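Local structure of p-nitrophenyl phosphatase (Pho2) (Archaeoglobus fulgidus, 3QGM) at residues E28-V33 with R62-E67; E99-E104 with Y120-S125. The protein probably hydrolyses phosphate esters as a phosphatase of the haloacid dehalogenase (HAD) superfamily and holds a divalent metal ion. One frame throughout, in Å; residues are numbered along the deposited sequence. Where two conformers were deposited one is given.

Contact 1: E28-V33 with R62-E67; sequences EGVEGV and RSFGLE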
loop_
_atom_site.group_PDB
_atom_site.type_symbol
_atom_site.label_atom_id
_atom_site.label_comp_id
_atom_site.label_asym_id
_atom_site.label_seq_id
_atom_site.Cartn_x
_atom_site.Cartn_y
_atom_site.Cartn_z
ATOM N N GLU A 28 -25.050 -20.158 -19.200
ATOM C CA GLU A 28 -25.466 -21.182 -18.235
ATOM C C GLU A 28 -25.852 -20.561 -16.891
ATOM O O GLU A 28 -26.715 -21.087 -16.168
ATOM C CB GLU A 28 -24.351 -22.208 -18.030
ATOM C CG GLU A 28 -23.812 -22.822 -19.310
ATOM C CD GLU A 28 -22.462 -22.232 -19.754
ATOM O OE1 GLU A 28 -22.335 -20.994 -19.885
ATOM O OE2 GLU A 28 -21.536 -23.038 -20.001
ATOM N N GLY A 29 -25.203 -19.443 -16.544
ATOM C CA GLY A 29 -25.591 -18.653 -15.364
ATOM C C GLY A 29 -26.919 -17.908 -15.515
ATOM O O GLY A 29 -27.760 -17.891 -14.597
ATOM N N VAL A 30 -27.127 -17.277 -16.672
ATOM C CA VAL A 30 -28.406 -16.638 -16.970
ATOM C C VAL A 30 -29.539 -17.654 -16.913
ATOM O O VAL A 30 -30.543 -17.430 -16.240
ATOM C CB VAL A 30 -28.386 -15.913 -18.373
ATOM C CG1 VAL A 30 -29.805 -15.638 -18.864
ATOM C CG2 VAL A 30 -27.553 -14.622 -18.316
ATOM N N GLU A 31 -29.377 -18.769 -17.625
ATOM C CA GLU A 31 -30.351 -19.833 -17.628
ATOM C C GLU A 31 -30.693 -20.241 -16.182
ATOM O O GLU A 31 -31.852 -20.366 -15.802
ATOM C CB GLU A 31 -29.780 -21.061 -18.347
ATOM C CG GLU A 31 -29.726 -21.080 -19.915
ATOM C CD GLU A 31 -29.018 -22.381 -20.450
ATOM O OE1 GLU A 31 -29.712 -23.440 -20.509
ATOM O OE2 GLU A 31 -27.780 -22.348 -20.793
ATOM N N GLY A 32 -29.666 -20.466 -15.375
ATOM C CA GLY A 32 -29.860 -20.897 -14.005
ATOM C C GLY A 32 -30.671 -19.931 -13.184
ATOM O O GLY A 32 -31.491 -20.332 -12.363
ATOM N N VAL A 33 -30.433 -18.642 -13.378
ATOM C CA VAL A 33 -31.213 -17.642 -12.650
ATOM C C VAL A 33 -32.651 -17.752 -13.062
ATOM O O VAL A 33 -33.556 -17.778 -12.233
ATOM C CB VAL A 33 -30.737 -16.213 -12.950
ATOM C CG1 VAL A 33 -31.814 -15.176 -12.455
ATOM C CG2 VAL A 33 -29.405 -15.961 -12.301
ATOM N N ARG A 62 -30.454 -6.781 -16.254
ATOM C CA ARG A 62 -31.557 -6.716 -17.218
ATOM C C ARG A 62 -31.093 -6.833 -18.665
ATOM O O ARG A 62 -31.788 -7.455 -19.438
ATOM C CB ARG A 62 -32.437 -5.474 -17.018
ATOM C CG ARG A 62 -33.083 -5.412 -15.634
ATOM C CD ARG A 62 -33.547 -3.959 -15.316
ATOM N NE ARG A 62 -34.446 -3.923 -14.173
ATOM C CZ ARG A 62 -34.949 -2.808 -13.621
ATOM N NH1 ARG A 62 -34.638 -1.586 -14.088
ATOM N NH2 ARG A 62 -35.769 -2.926 -12.591
ATOM N N SER A 63 -29.937 -6.276 -19.031
ATOM C CA SER A 63 -29.418 -6.438 -20.398
ATOM C C SER A 63 -29.102 -7.915 -20.711
ATOM O O SER A 63 -29.068 -8.291 -21.877
ATOM C CB SER A 63 -28.199 -5.551 -20.684
ATOM O OG SER A 63 -26.975 -6.086 -20.173
ATOM N N PHE A 64 -28.859 -8.733 -19.684
ATOM C CA PHE A 64 -28.659 -10.183 -19.863
ATOM C C PHE A 64 -29.970 -10.932 -20.066
ATOM O O PHE A 64 -29.983 -12.117 -20.362
ATOM C CB PHE A 64 -27.950 -10.784 -18.632
ATOM C CG PHE A 64 -26.541 -10.286 -18.414
ATOM C CD1 PHE A 64 -25.822 -9.684 -19.426
ATOM C CD2 PHE A 64 -25.928 -10.442 -17.187
ATOM C CE1 PHE A 64 -24.546 -9.249 -19.216
ATOM C CE2 PHE A 64 -24.635 -9.998 -16.977
ATOM C CZ PHE A 64 -23.957 -9.383 -17.979
ATOM N N GLY A 65 -31.090 -10.262 -19.839
ATOM C CA GLY A 65 -32.379 -10.876 -20.076
ATOM C C GLY A 65 -33.088 -11.264 -18.802
ATOM O O GLY A 65 -34.120 -11.935 -18.843
ATOM N N LEU A 66 -32.541 -10.855 -17.657
ATOM C CA LEU A 66 -33.099 -11.249 -16.379
ATOM C C LEU A 66 -34.105 -10.189 -15.935
ATOM O O LEU A 66 -33.929 -8.988 -16.197
ATOM C CB LEU A 66 -31.985 -11.425 -15.322
ATOM C CG LEU A 66 -30.804 -12.327 -15.723
ATOM C CD1 LEU A 66 -29.920 -12.587 -14.533
ATOM C CD2 LEU A 66 -31.269 -13.634 -16.297
ATOM N N GLU A 67 -35.137 -10.667 -15.255
ATOM C CA GLU A 67 -36.159 -9.845 -14.679
ATOM C C GLU A 67 -35.722 -9.653 -13.237
ATOM O O GLU A 67 -35.680 -10.613 -12.483
ATOM C CB GLU A 67 -37.503 -10.571 -14.737
ATOM C CG GLU A 67 -38.720 -9.669 -14.909
ATOM C CD GLU A 67 -39.535 -10.061 -16.156
ATOM O OE1 GLU A 67 -39.050 -9.790 -17.285
ATOM O OE2 GLU A 67 -40.635 -10.654 -16.012
#
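Leu66 drops its forked end between Val30 and Val33, two residues a single turn apart on helix 27-38, and illustrates how one leucine can join a loop to a helix. From CB the chain leaves with CG beside the backbone N and anti to the carbonyl carbon (chi1 -51°), which carries the fork to the helix, where the two methyls part company. Leu66 CD2 packs against Val30 CG1 at 3.6 Å. The same Leu66 CD2 is 3.9 Å from the backbone Val30 O. Leu66 CD1 goes to the next turn, meeting Val33 CG1 at 3.8 Å; here the two side chains stand roughly perpendicular. Val30 divides its methyls as well, for its CG2 rests on Phe64 CB at 3.9 Å while the Phe64 ring leads away from the helix and touches Pro25 and Ile19. Cut back to an alanine, Val30 would lose both methyls, which is likely to leave Leu66 CD2 and Phe64 CB without their partners and open a gap beside the helix. No hydrogen bond crosses this buried surface. The turn that presents Phe64 and Leu66 is a Schellman motif ending helix 54-63: Gly65 has positive phi (106°), and Gly65 N bonds to Arg62 O at 2.9 Å. The contact joins helix 27-38 to this turn, in neighbouring beta-alpha-beta units of the Rossmann-like core typical of HAD hydrolases.

Contact 2: E99-E104 with Y120-S125; sequences EGLIEE and YLVVGS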
loop_
_atom_site.group_PDB
_atom_site.type_symbol
_atom_site.label_atom_id
_atom_site.label_comp_id
_atom_site.label_asym_id
_atom_site.label_seq_id
_atom_site.Cartn_x
_atom_site.Cartn_y
_atom_site.Cartn_z
ATOM N N GLU A 99 -16.692 7.506 -9.409
ATOM C CA GLU A 99 -17.989 8.195 -9.478
ATOM C C GLU A 99 -19.191 7.395 -9.001
ATOM O O GLU A 99 -20.110 7.952 -8.454
ATOM C CB GLU A 99 -18.240 8.728 -10.897
ATOM C CG GLU A 99 -17.108 9.574 -11.290
ATOM C CD GLU A 99 -17.449 10.664 -12.210
ATOM O OE1 GLU A 99 -18.205 10.425 -13.170
ATOM O OE2 GLU A 99 -16.915 11.758 -11.953
ATOM N N GLY A 100 -19.189 6.110 -9.234
ATOM C CA GLY A 100 -20.291 5.281 -8.815
ATOM C C GLY A 100 -20.392 5.135 -7.313
ATOM O O GLY A 100 -21.498 4.993 -6.781
ATOM N N LEU A 101 -19.255 5.170 -6.606
ATOM C CA LEU A 101 -19.310 5.196 -5.158
ATOM C C LEU A 101 -19.822 6.536 -4.640
ATOM O O LEU A 101 -20.717 6.581 -3.768
ATOM C CB LEU A 101 -17.967 4.879 -4.561
ATOM C CG LEU A 101 -17.880 4.927 -3.048
ATOM C CD1 LEU A 101 -18.946 4.056 -2.341
ATOM C CD2 LEU A 101 -16.448 4.495 -2.625
ATOM N N ILE A 102 -19.292 7.614 -5.212
ATOM C CA ILE A 102 -19.688 8.970 -4.843
ATOM C C ILE A 102 -21.201 9.098 -5.049
ATOM O O ILE A 102 -21.895 9.657 -4.231
ATOM C CB ILE A 102 -18.962 9.990 -5.721
ATOM C CG1 ILE A 102 -17.428 9.985 -5.437
ATOM C CG2 ILE A 102 -19.561 11.363 -5.532
ATOM C CD1 ILE A 102 -16.635 10.849 -6.384
ATOM N N GLU A 103 -21.675 8.599 -6.183
ATOM C CA GLU A 103 -23.105 8.607 -6.494
ATOM C C GLU A 103 -23.914 7.966 -5.375
ATOM O O GLU A 103 -24.926 8.540 -4.959
ATOM C CB GLU A 103 -23.404 7.911 -7.815
ATOM C CG GLU A 103 -24.810 8.166 -8.333
ATOM C CD GLU A 103 -24.889 8.491 -9.804
ATOM O OE1 GLU A 103 -24.169 7.913 -10.637
ATOM O OE2 GLU A 103 -25.677 9.379 -10.109
ATOM N N GLU A 104 -23.515 6.756 -4.942
ATOM C CA GLU A 104 -24.296 6.027 -3.945
ATOM C C GLU A 104 -24.187 6.738 -2.615
ATOM O O GLU A 104 -25.132 6.817 -1.847
ATOM C CB GLU A 104 -23.838 4.565 -3.816
ATOM C CG GLU A 104 -24.152 3.699 -5.051
ATOM C CD GLU A 104 -25.678 3.429 -5.244
ATOM O OE1 GLU A 104 -26.458 3.716 -4.319
ATOM O OE2 GLU A 104 -26.092 2.897 -6.297
ATOM N N TYR A 120 -16.208 10.615 8.103
ATOM C CA TYR A 120 -15.934 9.263 7.629
ATOM C C TYR A 120 -14.931 9.300 6.484
ATOM O O TYR A 120 -15.045 10.136 5.560
ATOM C CB TYR A 120 -17.205 8.580 7.119
ATOM C CG TYR A 120 -18.189 8.082 8.176
ATOM C CD1 TYR A 120 -18.994 8.972 8.886
ATOM C CD2 TYR A 120 -18.304 6.705 8.467
ATOM C CE1 TYR A 120 -19.884 8.504 9.877
ATOM C CE2 TYR A 120 -19.188 6.238 9.462
ATOM C CZ TYR A 120 -19.976 7.152 10.139
ATOM O OH TYR A 120 -20.861 6.698 11.060
ATOM N N LEU A 121 -13.982 8.366 6.544
ATOM C CA LEU A 121 -13.143 8.030 5.432
ATOM C C LEU A 121 -13.717 6.787 4.763
ATOM O O LEU A 121 -13.869 5.762 5.401
ATOM C CB LEU A 121 -11.680 7.781 5.932
ATOM C CG LEU A 121 -10.678 7.152 4.950
ATOM C CD1 LEU A 121 -10.542 8.022 3.660
ATOM C CD2 LEU A 121 -9.266 6.857 5.691
ATOM N N VAL A 122 -14.011 6.883 3.471
ATOM C CA VAL A 122 -14.601 5.819 2.686
ATOM C C VAL A 122 -13.617 5.417 1.576
ATOM O O VAL A 122 -13.288 6.196 0.698
ATOM C CB VAL A 122 -15.965 6.265 2.103
ATOM C CG1 VAL A 122 -16.668 5.132 1.395
ATOM C CG2 VAL A 122 -16.842 6.810 3.233
ATOM N N VAL A 123 -13.071 4.218 1.694
ATOM C CA VAL A 123 -12.021 3.791 0.804
ATOM C C VAL A 123 -12.656 2.867 -0.200
ATOM O O VAL A 123 -13.256 1.895 0.164
ATOM C CB VAL A 123 -10.908 3.076 1.604
ATOM C CG1 VAL A 123 -10.108 2.189 0.692
ATOM C CG2 VAL A 123 -10.004 4.111 2.327
ATOM N N GLY A 124 -12.597 3.229 -1.463
ATOM C CA GLY A 124 -12.961 2.359 -2.564
ATOM C C GLY A 124 -11.864 2.503 -3.634
ATOM O O GLY A 124 -11.142 3.508 -3.666
ATOM N N SER A 125 -11.751 1.492 -4.494
ATOM C CA SER A 125 -10.813 1.520 -5.585
ATOM C C SER A 125 -11.000 2.725 -6.480
ATOM O O SER A 125 -12.135 3.191 -6.652
ATOM C CB SER A 125 -10.962 0.275 -6.436
ATOM O OG SER A 125 -9.815 0.148 -7.223
#
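Leu101 reaches from the first turn of helix 99-107 to strand 120-123, and a single methyl, CD2, does the touching. Leu101 CD2 lies 4.1 Å from Val122 CG1 and equally far from Gly124 CA, so one branch covers both the end of the strand and the residue just beyond it. The leucine has CG anti to its own backbone nitrogen (chi1 178°), an extended start that carries the fork away from the helix. Val122 answers with CG1, and its side chain lies obliquely across that of Leu101. Gly124 takes part through its bare alpha carbon: a beta carbon there would come within 2.8 Å of Leu101 CD2, a clash, so the close approach depends on the missing side chain. Leu101 also touches Thr95, at the end of strand 92-95, and Thr150, just past strand 146-149, the strands that flank 120-123. Helix 99-107 thus packs on a parallel sheet in an alpha/beta domain consistent with the cap of UmpH-like HAD phosphatases. Two carbonyls find partners outside the contact: Val122 O bonds to Thr95 OG1 and Gly124 O to Thr96 OG1. The two segments meet purely through apolar groups, so this contact contributes shape and burial rather than direction.

How the contacts relate
The two contacts follow one another in sequence without overlapping, and they do not touch: their centres are about 28 Å apart and their nearest atoms about 12 Å. Contact 1 lies in the domain built on the six-stranded parallel sheet that carries the metal site, contact 2 in the one built on a five-stranded parallel sheet inserted between strands 73-75 and 207-211, consistent with the cap domain of UmpH-like HAD phosphatases. Calcium is bound by Asp14, Asp16 and Asp212. In contact 1 the Phe64 side chain is about 7 Å from that of Asp16 and about 12 Å from the calcium, whereas contact 2 is structural packing away from that site.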